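Side-chain contact in DUF115 domain-containing protein (Magnetospirillum magneticum AMB-1, PDB 5MU5), which is probably a flagellin glycosyltransferase of the Maf family, involved in the formation of bacterial flagella: residues 122-127 and 136-141. Numbering follows the deposited sequence.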
# COMPACT_ATOMS: atom_id res chain seq x y z
N PHE A 122 15.00 9.54 -11.68
CA PHE A 122 15.59 9.00 -10.47
C PHE A 122 15.93 7.54 -10.65
O PHE A 122 17.04 7.12 -10.30
CB PHE A 122 14.62 9.14 -9.31
CG PHE A 122 15.21 8.78 -7.98
CD1 PHE A 122 15.31 7.45 -7.59
CD2 PHE A 122 15.66 9.76 -7.12
CE1 PHE A 122 15.85 7.11 -6.36
CE2 PHE A 122 16.19 9.43 -5.89
CZ PHE A 122 16.30 8.10 -5.51
N HIS A 123 14.99 6.77 -11.21
CA HIS A 123 15.11 5.33 -11.36
C HIS A 123 15.45 4.92 -12.77
O HIS A 123 15.04 5.57 -13.73
CB HIS A 123 13.80 4.65 -10.99
CG HIS A 123 13.39 4.85 -9.57
ND1 HIS A 123 13.94 4.12 -8.54
CD2 HIS A 123 12.45 5.64 -9.00
CE1 HIS A 123 13.37 4.46 -7.40
NE2 HIS A 123 12.47 5.39 -7.65
N MET A 124 16.20 3.84 -12.87
CA MET A 124 16.48 3.20 -14.14
C MET A 124 16.18 1.73 -13.98
O MET A 124 16.65 1.09 -13.03
CB MET A 124 17.95 3.32 -14.50
CG MET A 124 18.32 2.39 -15.63
SD MET A 124 19.84 2.90 -16.41
CE MET A 124 19.26 4.41 -17.20
N VAL A 125 15.40 1.19 -14.91
CA VAL A 125 15.03 -0.23 -14.88
C VAL A 125 15.53 -0.97 -16.12
O VAL A 125 15.15 -0.66 -17.23
CB VAL A 125 13.51 -0.39 -14.78
CG1 VAL A 125 13.15 -1.87 -14.81
CG2 VAL A 125 12.98 0.26 -13.52
N CYS A 126 16.39 -1.96 -15.92
CA CYS A 126 16.91 -2.76 -17.02
C CYS A 126 16.30 -4.13 -16.98
O CYS A 126 16.47 -4.88 -16.00
CB CYS A 126 18.41 -2.92 -16.93
SG CYS A 126 19.24 -1.33 -16.91
N LEU A 127 15.56 -4.46 -18.02
CA LEU A 127 14.93 -5.75 -18.11
C LEU A 127 15.90 -6.53 -18.95
O LEU A 127 15.96 -6.37 -20.17
CB LEU A 127 13.57 -5.62 -18.76
CG LEU A 127 12.78 -4.61 -17.92
CD1 LEU A 127 12.00 -3.67 -18.82
CD2 LEU A 127 11.92 -5.34 -16.92
N PRO A 136 27.13 1.28 -19.36
CA PRO A 136 27.89 2.53 -19.38
C PRO A 136 27.10 3.66 -20.02
O PRO A 136 27.02 4.74 -19.46
CB PRO A 136 29.11 2.19 -20.24
CG PRO A 136 29.27 0.71 -20.16
CD PRO A 136 27.92 0.13 -19.84
N ILE A 137 26.51 3.40 -21.18
CA ILE A 137 25.79 4.42 -21.94
C ILE A 137 24.54 4.95 -21.21
O ILE A 137 24.35 6.15 -21.11
CB ILE A 137 25.39 3.91 -23.35
CG1 ILE A 137 26.65 3.58 -24.16
CG2 ILE A 137 24.55 4.95 -24.09
CD1 ILE A 137 26.40 2.73 -25.40
N LEU A 138 23.71 4.05 -20.70
CA LEU A 138 22.48 4.44 -20.00
C LEU A 138 22.81 5.24 -18.72
O LEU A 138 22.13 6.21 -18.40
CB LEU A 138 21.64 3.20 -19.63
CG LEU A 138 21.11 2.31 -20.77
CD1 LEU A 138 20.50 1.01 -20.23
CD2 LEU A 138 20.08 3.06 -21.57
N LEU A 139 23.86 4.85 -18.03
CA LEU A 139 24.29 5.53 -16.80
C LEU A 139 24.77 6.93 -17.08
O LEU A 139 24.40 7.87 -16.36
CB LEU A 139 25.38 4.73 -16.09
CG LEU A 139 24.88 3.36 -15.60
CD1 LEU A 139 26.03 2.52 -15.07
CD2 LEU A 139 23.77 3.50 -14.55
N GLU A 140 25.56 7.08 -18.13
CA GLU A 140 26.06 8.39 -18.53
C GLU A 140 24.93 9.33 -18.97
O GLU A 140 24.97 10.52 -18.69
CB GLU A 140 27.11 8.24 -19.64
CG GLU A 140 27.93 9.50 -19.92
CD GLU A 140 27.18 10.57 -20.70
OE1 GLU A 140 26.35 10.22 -21.58
OE2 GLU A 140 27.41 11.76 -20.43
N GLN A 141 23.91 8.79 -19.64
CA GLN A 141 22.79 9.60 -20.09
C GLN A 141 21.93 10.09 -18.94
O GLN A 141 21.64 11.27 -18.83
CB GLN A 141 21.92 8.81 -21.07
CG GLN A 141 22.58 8.50 -22.42
CD GLN A 141 21.79 7.49 -23.24
OE1 GLN A 141 21.05 6.69 -22.69
NE2 GLN A 141 21.95 7.52 -24.55
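The carbonyl oxygen of Leu-138 is the polar atom approached most closely across this contact, with Met-124 CE lying 3.6 Å from Leu-138 O; a methyl at that separation makes a van der Waals contact, and no hydrogen bond joins the segments. They belong to a beta-alpha-beta crossover in the Maf N-terminal domain, whose strands 123-127 and 146-150 are parallel neighbours linked through helix 134-142. An angle of 163° between the segment directions shows the helix running back almost antiparallel to the strand, with 10.5 Å between the two axes. Met-124 does most of the bridging. Its CG stands anti to the backbone N (chi1 167°), carrying the chain out toward the helix, and a bend at chi3 (-70°) turns the methyl against the root of Leu-138, Met-124 CE lying 3.6 Å from Leu-138 CB. Met-124 SD touches Leu-138 CB too, at 3.7 Å, and the two side chains cross at about a right angle. The sulfur has a looser neighbour in Leu-139 CD2, 4.4 Å from Met-124 SD. Strand 211-214 adds Arg-211, which touches both Met-124 and Leu-138, while His-123 and Val-125 pack on helix 188-202, so helices cover both faces of the sheet. Gln-141 hydrogen-bonds through OE1 to Arg-211 NH1 and through NE2 to Ala-69 O, on helix 61-71. Farther along the strand, one branch of Leu-138 extends to a second sulfur, Leu-138 CD1 lying 4.3 Å from Cys-126 SG.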